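Local coordinates for protein neuraminidase (Influenza A virus, PDB 4K3Y) that is a neuraminidase-like surface protein of a bat influenza A virus, a beta propeller whose own enzymatic role remains uncertain, at residues G154-I160 / H171-V177; G183-T189 / F228-F232; P197-Y201 / S319-Q323; P8-E13 / I150-G154. All blocks are in the same frame, centred on the assembly; numbering follows the deposited sequence.

Interaction 1 of 4, residues G154-I160 / H171-V177; sequences GTCYTII and HRLYRLV
Y157 holds its CG anti to the carbonyl carbon (chi1 -50°) and R175 bends its chain at chi3 (47°), which lets ring and arginine run side by side and point the same way. R175 CB lies 3.8 Å from Y157 CE2, and NH1 of R175 comes to the edge of the ring in its plane, with the guanidinium turned 73° against the ring. A long, bent arginine suits this place because its NE also reaches A182 O and its NH1 reaches Q226 O. The two segments form an antiparallel beta hairpin, strands 155-162 and 170-177, the middle pair of a four-stranded propeller blade. Reciprocal backbone bonds join C156 with L176, T158 with Y174 and I160 with R172; Y174 N to T158 O measures 2.8 Å. On the face bearing these residues, T158 CG2 touches Y174 CB at 3.9 Å and L176 CD1 at 4.0 Å, while T158 OG1 turns to Q145 OE1, a division of labour that a branched threonine allows. The side chains of I160 and Y174 cross at about a right angle, I160 CB 4.1 Å from Y174 CE1. On the face of Y157, I159 CG1 packs against L173 CD2 at 4.1 Å.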
loop_
_atom_site.group_PDB
_atom_site.type_symbol
_atom_site.label_atom_id
_atom_site.label_comp_id
_atom_site.label_asym_id
_atom_site.label_seq_id
_atom_site.Cartn_x
_atom_site.Cartn_y
_atom_site.Cartn_z
ATOM N N GLY C 154 10.417 26.710 -3.119
ATOM C CA GLY C 154 11.623 26.058 -3.604
ATOM C C GLY C 154 12.809 25.939 -2.652
ATOM O O GLY C 154 13.551 24.944 -2.708
ATOM N N THR C 155 13.020 26.941 -1.797
ATOM C CA THR C 155 14.142 26.869 -0.854
ATOM C C THR C 155 13.716 26.356 0.534
ATOM O O THR C 155 12.611 26.642 1.008
ATOM C CB THR C 155 14.934 28.204 -0.738
ATOM O OG1 THR C 155 14.218 29.129 0.088
ATOM C CG2 THR C 155 15.181 28.819 -2.120
ATOM N N CYS C 156 14.593 25.579 1.165
ATOM C CA CYS C 156 14.324 25.044 2.498
ATOM C C CYS C 156 15.345 25.543 3.499
ATOM O O CYS C 156 16.539 25.600 3.208
ATOM C CB CYS C 156 14.336 23.519 2.485
ATOM S SG CYS C 156 13.070 22.788 1.433
ATOM N N TYR C 157 14.875 25.898 4.688
ATOM C CA TYR C 157 15.770 26.391 5.741
ATOM C C TYR C 157 15.775 25.477 6.984
ATOM O O TYR C 157 14.751 24.896 7.359
ATOM C CB TYR C 157 15.426 27.841 6.102
ATOM C CG TYR C 157 15.310 28.760 4.898
ATOM C CD1 TYR C 157 14.097 28.917 4.221
ATOM C CD2 TYR C 157 16.414 29.472 4.434
ATOM C CE1 TYR C 157 13.988 29.759 3.121
ATOM C CE2 TYR C 157 16.312 30.319 3.337
ATOM C CZ TYR C 157 15.101 30.459 2.685
ATOM O OH TYR C 157 15.012 31.298 1.597
ATOM N N THR C 158 16.943 25.320 7.594
ATOM C CA THR C 158 17.069 24.511 8.799
ATOM C C THR C 158 18.203 25.058 9.651
ATOM O O THR C 158 19.059 25.797 9.149
ATOM C CB THR C 158 17.314 23.019 8.477
ATOM O OG1 THR C 158 17.321 22.256 9.693
ATOM C CG2 THR C 158 18.642 22.825 7.746
ATOM N N ILE C 159 18.201 24.710 10.939
ATOM C CA ILE C 159 19.242 25.162 11.856
ATOM C C ILE C 159 19.978 23.960 12.445
ATOM O O ILE C 159 19.349 22.984 12.835
ATOM C CB ILE C 159 18.652 26.058 12.958
ATOM C CG1 ILE C 159 17.944 27.256 12.318
ATOM C CG2 ILE C 159 19.754 26.533 13.909
ATOM C CD1 ILE C 159 16.910 27.950 13.192
ATOM N N ILE C 160 21.308 24.026 12.486
ATOM C CA ILE C 160 22.117 22.922 13.009
ATOM C C ILE C 160 23.043 23.375 14.129
ATOM O O ILE C 160 23.655 24.441 14.053
ATOM C CB ILE C 160 22.931 22.244 11.896
ATOM C CG1 ILE C 160 21.976 21.675 10.841
ATOM C CG2 ILE C 160 23.845 21.144 12.457
ATOM C CD1 ILE C 160 22.668 20.903 9.757
ATOM N N HIS C 171 25.714 27.713 16.462
ATOM C CA HIS C 171 24.528 27.402 15.658
ATOM C C HIS C 171 24.583 28.062 14.282
ATOM O O HIS C 171 25.084 29.177 14.128
ATOM C CB HIS C 171 23.254 27.789 16.421
ATOM C CG HIS C 171 23.245 27.290 17.833
ATOM N ND1 HIS C 171 22.844 26.016 18.171
ATOM C CD2 HIS C 171 23.647 27.876 18.986
ATOM C CE1 HIS C 171 22.971 25.847 19.475
ATOM N NE2 HIS C 171 23.457 26.961 19.993
ATOM N N ARG C 172 24.082 27.356 13.278
ATOM C CA ARG C 172 24.148 27.838 11.906
ATOM C C ARG C 172 22.820 27.766 11.172
ATOM O O ARG C 172 22.063 26.801 11.308
ATOM C CB ARG C 172 25.204 27.057 11.130
ATOM C CG ARG C 172 26.624 27.441 11.497
ATOM C CD ARG C 172 27.608 26.633 10.694
ATOM N NE ARG C 172 28.978 27.089 10.892
ATOM C CZ ARG C 172 30.017 26.627 10.200
ATOM N NH1 ARG C 172 29.823 25.701 9.262
ATOM N NH2 ARG C 172 31.244 27.094 10.438
ATOM N N LEU C 173 22.552 28.806 10.393
ATOM C CA LEU C 173 21.383 28.853 9.526
ATOM C C LEU C 173 21.720 28.281 8.141
ATOM O O LEU C 173 22.584 28.798 7.446
ATOM C CB LEU C 173 20.905 30.296 9.392
ATOM C CG LEU C 173 19.422 30.526 9.649
ATOM C CD1 LEU C 173 19.030 31.935 9.229
ATOM C CD2 LEU C 173 18.579 29.480 8.921
ATOM N N TYR C 174 21.044 27.207 7.746
ATOM C CA TYR C 174 21.291 26.610 6.434
ATOM C C TYR C 174 20.137 26.847 5.456
ATOM O O TYR C 174 18.963 26.684 5.805
ATOM C CB TYR C 174 21.586 25.108 6.549
ATOM C CG TYR C 174 22.982 24.794 7.045
ATOM C CD1 TYR C 174 23.270 24.790 8.408
ATOM C CD2 TYR C 174 24.011 24.498 6.156
ATOM C CE1 TYR C 174 24.537 24.511 8.874
ATOM C CE2 TYR C 174 25.289 24.218 6.617
ATOM C CZ TYR C 174 25.542 24.226 7.981
ATOM O OH TYR C 174 26.797 23.951 8.473
ATOM N N ARG C 175 20.483 27.240 4.233
ATOM C CA ARG C 175 19.505 27.346 3.162
ATOM C C ARG C 175 19.756 26.200 2.186
ATOM O O ARG C 175 20.908 25.897 1.867
ATOM C CB ARG C 175 19.607 28.709 2.470
ATOM C CG ARG C 175 19.596 28.661 0.934
ATOM C CD ARG C 175 19.521 30.039 0.262
ATOM N NE ARG C 175 20.467 31.010 0.813
ATOM C CZ ARG C 175 20.109 32.206 1.278
ATOM N NH1 ARG C 175 18.829 32.571 1.252
ATOM N NH2 ARG C 175 21.022 33.036 1.767
ATOM N N LEU C 176 18.688 25.550 1.732
ATOM C CA LEU C 176 18.833 24.388 0.858
ATOM C C LEU C 176 17.926 24.432 -0.352
ATOM O O LEU C 176 16.726 24.714 -0.246
ATOM C CB LEU C 176 18.554 23.098 1.623
ATOM C CG LEU C 176 19.497 22.764 2.775
ATOM C CD1 LEU C 176 18.694 22.084 3.855
ATOM C CD2 LEU C 176 20.631 21.861 2.316
ATOM N N VAL C 177 18.507 24.131 -1.504
ATOM C CA VAL C 177 17.726 24.023 -2.718
ATOM C C VAL C 177 17.824 22.599 -3.256
ATOM O O VAL C 177 18.926 22.081 -3.446
ATOM C CB VAL C 177 18.190 25.044 -3.752
ATOM C CG1 VAL C 177 18.094 24.459 -5.138
ATOM C CG2 VAL C 177 17.355 26.309 -3.640
#

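Interaction 2 of 4, residues G183-T189 / F228-F232; sequences GWKALDT and FTYTF
Y230 reaches across to L187 and D188 with a side chain whose CG sits between the backbone N and the carbonyl carbon (chi1 69°), and from CB outward it meets first a methyl group and then a backbone amide. L187 CD2 is about equally far from the ring atoms of Y230, with Y230 CD1 at 3.9 Å. That methyl stands over the centre of one face, 9° off the ring normal, a CH-pi contact. Further out, Y230 CZ approaches D188 N, and the hydroxyl at the tip accepts from it: D188 N to Y230 OH is 3.1 Å, with a bent N-H...O angle of 143°. D188 CB lies beside the same oxygen at 3.5 Å. Tyrosine fits here because one side chain offers both an apolar face and a distant polar tip.

The contact joins adjacent blades of the propeller. Strands 180-187 and 230-233 are the outermost of their respective blades and run in roughly the same direction; the axes of the short pieces 183-187 and 230-232 come no closer than 9.9 Å, so large side chains bridge the distance. F228 lays CD2 3.7 Å from K185 CB, while G183 O meets its ring at the edge; the ring also makes a cation-pi contact with R175. G183 has backbone angles, with a positive phi, that leave no room for a side chain, so glycine fits. F232 receives L187 CB at its edge, near its plane, and T189 CG2 comes to 3.6 Å from F232 CZ. F192 and F194 meet the F232 ring edge-to-face.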
loop_
_atom_site.group_PDB
_atom_site.type_symbol
_atom_site.label_atom_id
_atom_site.label_comp_id
_atom_site.label_asym_id
_atom_site.label_seq_id
_atom_site.Cartn_x
_atom_site.Cartn_y
_atom_site.Cartn_z
ATOM N N GLY C 183 24.327 27.689 0.691
ATOM C CA GLY C 183 24.967 28.655 1.574
ATOM C C GLY C 183 24.421 28.645 2.992
ATOM O O GLY C 183 23.371 28.058 3.265
ATOM N N TRP C 184 25.129 29.313 3.899
ATOM C CA TRP C 184 24.768 29.304 5.314
ATOM C C TRP C 184 25.264 30.546 6.055
ATOM O O TRP C 184 26.213 31.194 5.620
ATOM C CB TRP C 184 25.323 28.037 5.983
ATOM C CG TRP C 184 26.827 27.927 5.926
ATOM C CD1 TRP C 184 27.571 27.284 4.973
ATOM C CD2 TRP C 184 27.764 28.475 6.861
ATOM N NE1 TRP C 184 28.911 27.403 5.257
ATOM C CE2 TRP C 184 29.056 28.127 6.413
ATOM C CE3 TRP C 184 27.635 29.229 8.033
ATOM C CZ2 TRP C 184 30.214 28.508 7.098
ATOM C CZ3 TRP C 184 28.788 29.608 8.712
ATOM C CH2 TRP C 184 30.061 29.247 8.240
ATOM N N LYS C 185 24.621 30.880 7.172
ATOM C CA LYS C 185 25.111 31.966 8.021
ATOM C C LYS C 185 25.390 31.468 9.431
ATOM O O LYS C 185 24.610 30.698 9.988
ATOM C CB LYS C 185 24.124 33.149 8.059
ATOM C CG LYS C 185 24.626 34.383 8.840
ATOM C CD LYS C 185 26.059 34.778 8.437
ATOM C CE LYS C 185 26.552 36.032 9.171
ATOM N NZ LYS C 185 27.923 36.454 8.735
ATOM N N ALA C 186 26.510 31.898 10.007
ATOM C CA ALA C 186 26.750 31.655 11.428
ATOM C C ALA C 186 25.868 32.589 12.269
ATOM O O ALA C 186 25.767 33.785 11.999
ATOM C CB ALA C 186 28.222 31.836 11.775
ATOM N N LEU C 187 25.214 32.036 13.280
ATOM C CA LEU C 187 24.345 32.839 14.120
ATOM C C LEU C 187 25.084 33.270 15.379
ATOM O O LEU C 187 25.873 32.505 15.950
ATOM C CB LEU C 187 23.090 32.053 14.490
ATOM C CG LEU C 187 22.226 31.555 13.329
ATOM C CD1 LEU C 187 21.384 30.402 13.789
ATOM C CD2 LEU C 187 21.329 32.654 12.797
ATOM N N ASP C 188 24.827 34.498 15.811
ATOM C CA ASP C 188 25.485 35.012 16.995
ATOM C C ASP C 188 24.724 34.589 18.250
ATOM O O ASP C 188 23.742 35.226 18.634
ATOM C CB ASP C 188 25.597 36.533 16.912
ATOM C CG ASP C 188 26.588 37.097 17.906
ATOM O OD1 ASP C 188 27.428 36.316 18.406
ATOM O OD2 ASP C 188 26.527 38.315 18.180
ATOM N N THR C 189 25.180 33.505 18.876
ATOM C CA THR C 189 24.575 33.019 20.116
ATOM C C THR C 189 25.521 33.171 21.309
ATOM O O THR C 189 25.646 32.263 22.134
ATOM C CB THR C 189 24.122 31.555 19.993
ATOM O OG1 THR C 189 25.211 30.751 19.511
ATOM C CG2 THR C 189 22.941 31.449 19.026
ATOM N N PHE C 228 18.896 35.854 4.993
ATOM C CA PHE C 228 19.559 35.557 6.272
ATOM C C PHE C 228 19.715 36.767 7.192
ATOM O O PHE C 228 20.673 36.871 7.965
ATOM C CB PHE C 228 20.905 34.856 6.072
ATOM C CG PHE C 228 20.780 33.420 5.665
ATOM C CD1 PHE C 228 19.573 32.747 5.797
ATOM C CD2 PHE C 228 21.871 32.738 5.149
ATOM C CE1 PHE C 228 19.456 31.417 5.420
ATOM C CE2 PHE C 228 21.759 31.405 4.768
ATOM C CZ PHE C 228 20.550 30.747 4.911
ATOM N N THR C 229 18.758 37.678 7.116
ATOM C CA THR C 229 18.707 38.773 8.063
ATOM C C THR C 229 17.912 38.326 9.297
ATOM O O THR C 229 16.694 38.095 9.240
ATOM C CB THR C 229 18.095 40.029 7.426
ATOM O OG1 THR C 229 18.853 40.391 6.260
ATOM C CG2 THR C 229 18.094 41.173 8.421
ATOM N N TYR C 230 18.617 38.192 10.411
ATOM C CA TYR C 230 18.004 37.650 11.612
ATOM C C TYR C 230 18.101 38.592 12.796
ATOM O O TYR C 230 18.975 39.463 12.870
ATOM C CB TYR C 230 18.643 36.299 11.994
ATOM C CG TYR C 230 20.075 36.410 12.491
ATOM C CD1 TYR C 230 21.141 36.354 11.599
ATOM C CD2 TYR C 230 20.361 36.568 13.848
ATOM C CE1 TYR C 230 22.451 36.455 12.040
ATOM C CE2 TYR C 230 21.673 36.673 14.295
ATOM C CZ TYR C 230 22.715 36.614 13.387
ATOM O OH TYR C 230 24.023 36.711 13.813
ATOM N N THR C 231 17.181 38.394 13.723
ATOM C CA THR C 231 17.325 38.934 15.045
ATOM C C THR C 231 16.857 37.872 16.052
ATOM O O THR C 231 15.845 37.190 15.834
ATOM C CB THR C 231 16.598 40.297 15.189
ATOM O OG1 THR C 231 16.209 40.498 16.556
ATOM C CG2 THR C 231 15.372 40.359 14.295
ATOM N N PHE C 232 17.642 37.693 17.114
ATOM C CA PHE C 232 17.255 36.839 18.226
ATOM C C PHE C 232 16.471 37.689 19.224
ATOM O O PHE C 232 16.868 38.815 19.529
ATOM C CB PHE C 232 18.491 36.264 18.930
ATOM C CG PHE C 232 19.087 35.048 18.259
ATOM C CD1 PHE C 232 18.535 33.785 18.450
ATOM C CD2 PHE C 232 20.226 35.159 17.467
ATOM C CE1 PHE C 232 19.093 32.657 17.847
ATOM C CE2 PHE C 232 20.789 34.032 16.864
ATOM C CZ PHE C 232 20.218 32.782 17.057
#

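Interaction 3 of 4, residues P197-Y201 / S319-Q323; sequences PTCYY and SGLYQ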
loop_
_atom_site.group_PDB
_atom_site.type_symbol
_atom_site.label_atom_id
_atom_site.label_comp_id
_atom_site.label_asym_id
_atom_site.label_seq_id
_atom_site.Cartn_x
_atom_site.Cartn_y
_atom_site.Cartn_z
ATOM N N PRO C 197 15.325 24.202 17.625
ATOM C CA PRO C 197 14.261 25.168 17.299
ATOM C C PRO C 197 13.082 24.531 16.543
ATOM O O PRO C 197 13.290 23.667 15.680
ATOM C CB PRO C 197 14.971 26.195 16.406
ATOM C CG PRO C 197 16.203 25.488 15.889
ATOM C CD PRO C 197 16.605 24.523 16.964
ATOM N N THR C 198 11.862 24.921 16.907
ATOM C CA THR C 198 10.674 24.578 16.133
ATOM C C THR C 198 10.183 25.863 15.518
ATOM O O THR C 198 10.191 26.928 16.153
ATOM C CB THR C 198 9.543 23.951 16.979
ATOM O OG1 THR C 198 9.517 24.554 18.281
ATOM C CG2 THR C 198 9.778 22.496 17.141
ATOM N N CYS C 199 9.750 25.772 14.276
ATOM C CA CYS C 199 9.576 26.983 13.506
ATOM C C CYS C 199 8.229 27.056 12.805
ATOM O O CYS C 199 7.563 26.040 12.609
ATOM C CB CYS C 199 10.726 27.116 12.499
ATOM S SG CYS C 199 12.384 26.856 13.211
ATOM N N TYR C 200 7.836 28.270 12.434
ATOM C CA TYR C 200 6.691 28.484 11.556
ATOM C C TYR C 200 6.978 29.670 10.647
ATOM O O TYR C 200 7.851 30.485 10.931
ATOM C CB TYR C 200 5.408 28.701 12.362
ATOM C CG TYR C 200 5.397 29.946 13.220
ATOM C CD1 TYR C 200 6.005 29.966 14.473
ATOM C CD2 TYR C 200 4.757 31.096 12.786
ATOM C CE1 TYR C 200 5.984 31.110 15.254
ATOM C CE2 TYR C 200 4.734 32.238 13.557
ATOM C CZ TYR C 200 5.349 32.238 14.789
ATOM O OH TYR C 200 5.322 33.370 15.558
ATOM N N TYR C 201 6.256 29.759 9.543
ATOM C CA TYR C 201 6.406 30.892 8.631
ATOM C C TYR C 201 5.171 31.783 8.668
ATOM O O TYR C 201 4.034 31.293 8.618
ATOM C CB TYR C 201 6.627 30.398 7.191
ATOM C CG TYR C 201 6.689 31.501 6.157
ATOM C CD1 TYR C 201 7.876 32.187 5.930
ATOM C CD2 TYR C 201 5.567 31.861 5.411
ATOM C CE1 TYR C 201 7.951 33.201 4.994
ATOM C CE2 TYR C 201 5.631 32.881 4.468
ATOM C CZ TYR C 201 6.829 33.547 4.262
ATOM O OH TYR C 201 6.929 34.566 3.332
ATOM N N SER C 319 7.752 18.988 22.501
ATOM C CA SER C 319 6.617 19.511 21.747
ATOM C C SER C 319 7.140 20.401 20.591
ATOM O O SER C 319 8.200 21.033 20.711
ATOM C CB SER C 319 5.620 20.237 22.663
ATOM O OG SER C 319 6.161 21.431 23.218
ATOM N N GLY C 320 6.425 20.408 19.465
ATOM C CA GLY C 320 6.901 21.118 18.292
ATOM C C GLY C 320 5.837 21.706 17.396
ATOM O O GLY C 320 4.662 21.372 17.525
ATOM N N LEU C 321 6.244 22.584 16.481
ATOM C CA LEU C 321 5.290 23.252 15.585
ATOM C C LEU C 321 5.275 22.660 14.165
ATOM O O LEU C 321 6.271 22.085 13.710
ATOM C CB LEU C 321 5.652 24.734 15.499
ATOM C CG LEU C 321 4.763 25.818 16.100
ATOM C CD1 LEU C 321 3.881 25.288 17.222
ATOM C CD2 LEU C 321 5.664 26.945 16.586
ATOM N N TYR C 322 4.147 22.809 13.463
ATOM C CA TYR C 322 4.080 22.450 12.037
ATOM C C TYR C 322 2.937 23.150 11.306
ATOM O O TYR C 322 1.883 23.393 11.897
ATOM C CB TYR C 322 4.014 20.928 11.834
ATOM C CG TYR C 322 2.710 20.263 12.213
ATOM C CD1 TYR C 322 2.435 19.916 13.541
ATOM C CD2 TYR C 322 1.763 19.942 11.240
ATOM C CE1 TYR C 322 1.238 19.288 13.894
ATOM C CE2 TYR C 322 0.565 19.309 11.579
ATOM C CZ TYR C 322 0.309 18.984 12.904
ATOM O OH TYR C 322 -0.875 18.364 13.235
ATOM N N GLN C 323 3.160 23.480 10.030
ATOM C CA GLN C 323 2.125 24.095 9.181
ATOM C C GLN C 323 1.672 23.183 8.031
ATOM O O GLN C 323 2.464 22.857 7.141
ATOM C CB GLN C 323 2.630 25.419 8.613
ATOM C CG GLN C 323 2.758 26.519 9.653
ATOM C CD GLN C 323 3.609 27.699 9.169
ATOM O OE1 GLN C 323 4.721 27.518 8.639
ATOM N NE2 GLN C 323 3.088 28.916 9.353
#
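Y201 and Q323 supply the polar part of this contact, through a pair of hydrogen bonds. Q323 extends its chain beyond CG, and its amide grips one residue's backbone twice: Y201 N donates to Q323 OE1 at 2.9 Å, and Q323 NE2 donates to Y201 O at 2.7 Å. Both N-H bonds point nearly straight at their acceptors. Y201 O lies almost in the amide plane of Q323, 3° out of it, whereas Y201 N stands 34° off the carbonyl plane of Q323, with a C=O...N angle of 103°. Glutamine suits the place because one flat group offers both a donor and an acceptor at the end of a chain long enough to reach the other strand.

The packing contacts lie further back along the strands. L321 CD2 rests 3.7 Å from Y200 CD1, the two side chains lying side by side and pointing the same way, and L321 CB lies against the carbonyl oxygen of C199. T198 sets its CG2 methyl against the bare CA of G320, which has no side chain to intervene. The polar ends of the tyrosines are used outside the pair, Y200 OH on E270 O and Y201 OH on E13 OE2.

Strands 197-202 and 315-322 are edge strands of two different blades, running in roughly the same direction and meeting close to the centre of the propeller. Their chemistry implies a junction of mixed character, in which side chains fill the space between the strands and a glutamine amide does the bonding that a neighbouring strand's backbone would do within a sheet.

Interaction 4 of 4, residues P8-E13 / I150-G154; sequences PLVLGE and ICNDG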
loop_
_atom_site.group_PDB
_atom_site.type_symbol
_atom_site.label_atom_id
_atom_site.label_comp_id
_atom_site.label_asym_id
_atom_site.label_seq_id
_atom_site.Cartn_x
_atom_site.Cartn_y
_atom_site.Cartn_z
ATOM N N PRO C 8 6.255 24.367 -6.682
ATOM C CA PRO C 8 6.848 24.659 -5.370
ATOM C C PRO C 8 5.802 24.906 -4.277
ATOM O O PRO C 8 4.790 25.589 -4.504
ATOM C CB PRO C 8 7.659 25.935 -5.626
ATOM C CG PRO C 8 7.976 25.897 -7.061
ATOM C CD PRO C 8 6.755 25.289 -7.717
ATOM N N LEU C 9 6.023 24.275 -3.148
ATOM C CA LEU C 9 5.189 24.529 -1.981
ATOM C C LEU C 9 5.296 25.985 -1.525
ATOM O O LEU C 9 6.399 26.522 -1.323
ATOM C CB LEU C 9 5.562 23.583 -0.833
ATOM C CG LEU C 9 4.632 23.570 0.393
ATOM C CD1 LEU C 9 4.396 22.154 0.871
ATOM C CD2 LEU C 9 5.182 24.424 1.532
ATOM N N VAL C 10 4.135 26.615 -1.369
ATOM C CA VAL C 10 4.073 28.000 -0.926
ATOM C C VAL C 10 3.036 28.178 0.188
ATOM O O VAL C 10 1.868 27.795 0.056
ATOM C CB VAL C 10 3.835 28.970 -2.110
ATOM C CG1 VAL C 10 2.750 28.432 -3.025
ATOM C CG2 VAL C 10 3.498 30.366 -1.605
ATOM N N LEU C 11 3.498 28.749 1.295
ATOM C CA LEU C 11 2.687 28.909 2.489
ATOM C C LEU C 11 1.958 30.247 2.472
ATOM O O LEU C 11 2.427 31.210 1.851
ATOM C CB LEU C 11 3.580 28.843 3.734
ATOM C CG LEU C 11 4.478 27.620 3.933
ATOM C CD1 LEU C 11 5.451 27.863 5.078
ATOM C CD2 LEU C 11 3.652 26.369 4.196
ATOM N N GLY C 12 0.820 30.301 3.164
ATOM C CA GLY C 12 0.092 31.544 3.350
ATOM C C GLY C 12 0.939 32.584 4.061
ATOM O O GLY C 12 1.677 32.275 4.999
ATOM N N GLU C 13 0.846 33.826 3.605
ATOM C CA GLU C 13 1.568 34.903 4.255
ATOM C C GLU C 13 0.859 35.278 5.544
ATOM O O GLU C 13 1.484 35.772 6.494
ATOM C CB GLU C 13 1.694 36.112 3.327
ATOM C CG GLU C 13 2.581 35.851 2.123
ATOM C CD GLU C 13 4.033 35.618 2.502
ATOM O OE1 GLU C 13 4.489 36.201 3.518
ATOM O OE2 GLU C 13 4.714 34.852 1.780
ATOM N N ILE C 150 11.778 24.362 7.386
ATOM C CA ILE C 150 10.824 25.214 6.685
ATOM C C ILE C 150 11.179 25.369 5.204
ATOM O O ILE C 150 12.287 25.772 4.856
ATOM C CB ILE C 150 10.709 26.595 7.343
ATOM C CG1 ILE C 150 10.564 26.435 8.871
ATOM C CG2 ILE C 150 9.528 27.363 6.741
ATOM C CD1 ILE C 150 9.218 25.865 9.344
ATOM N N CYS C 151 10.229 25.024 4.341
ATOM C CA CYS C 151 10.355 25.251 2.904
ATOM C C CYS C 151 9.367 26.299 2.453
ATOM O O CYS C 151 8.204 26.302 2.866
ATOM C CB CYS C 151 10.056 23.983 2.110
ATOM S SG CYS C 151 11.252 22.688 2.325
ATOM N N ASN C 152 9.819 27.188 1.585
ATOM C CA ASN C 152 8.882 28.066 0.912
ATOM C C ASN C 152 9.377 28.463 -0.461
ATOM O O ASN C 152 10.477 29.014 -0.594
ATOM C CB ASN C 152 8.582 29.299 1.755
ATOM C CG ASN C 152 7.208 29.860 1.484
ATOM O OD1 ASN C 152 6.292 29.133 1.083
ATOM N ND2 ASN C 152 7.053 31.166 1.690
ATOM N N ASP C 153 8.565 28.156 -1.473
ATOM C CA ASP C 153 8.846 28.556 -2.843
ATOM C C ASP C 153 10.210 28.018 -3.292
ATOM O O ASP C 153 11.059 28.780 -3.769
ATOM C CB ASP C 153 8.797 30.086 -2.948
ATOM C CG ASP C 153 8.529 30.567 -4.359
ATOM O OD1 ASP C 153 7.892 29.827 -5.143
ATOM O OD2 ASP C 153 8.942 31.696 -4.685
ATOM N N GLY C 154 10.417 26.710 -3.119
ATOM C CA GLY C 154 11.623 26.058 -3.604
ATOM C C GLY C 154 12.809 25.939 -2.652
ATOM O O GLY C 154 13.551 24.944 -2.708
#
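The tight hairpin turn that links strand 150-152 to strand 155-162 of a propeller blade, together with the strand leading into it, is met here by the extended N-terminal segment P8-E13, through L9, L11 and their neighbours. D153 N donates to L9 O at 2.7 Å, nearly in line with the carbonyl bond. Two residues on, L11 N donates to N152 OD1 at 2.8 Å, with the donor tilted 21° from the plane of the side-chain carbonyl. N152 can do this because its CG lies anti to the backbone N (chi1 -152°), which swings the amide over to the N-terminal segment; asparagine thus supplies a carbonyl of its own to a backbone N-H. V10 CA passes 3.2 Å from the same OD1.

The leucines cover the strand. L9 CD2 approaches C151 O at 3.8 Å, L11 CD1 comes to 3.9 Å from that oxygen, and L11 CD1 also faces I150 CG2 at 4.4 Å. P8 CB lies 3.8 Å from G154 N, the compact, restrained proline ring resting beside the turn. L11 also touches Q323.

D153 and G154 both have positive phi, and the backbone angles of G154 suit a residue without CB. Such a two-residue turn, close to type I', is typical of a tight beta hairpin, and here the C151-C156 disulfide spans it between the first two strands of the blade.

How the interactions relate
Interactions 1 and 4 meet in one blade: they share G154, and Y157 N lies 2.6 Å from I150 O. Interaction 2 continues the same sheet, L173 N lying 2.8 Å from K185 O, its centre about 11 Å from that of interaction 1, and passes to the next blade. Interaction 3 joins the inner edge strand of that blade to strand 315-322 of another, near the propeller centre; its centre lies about 14 Å from that of interaction 4, with Y201 CB 3.5 Å from L11 CD1. A glycan sugar is about 4 Å from the V177 side chain, at one end of interaction 1; the calcium ion is about 13 Å from the side chains of H171 and S319.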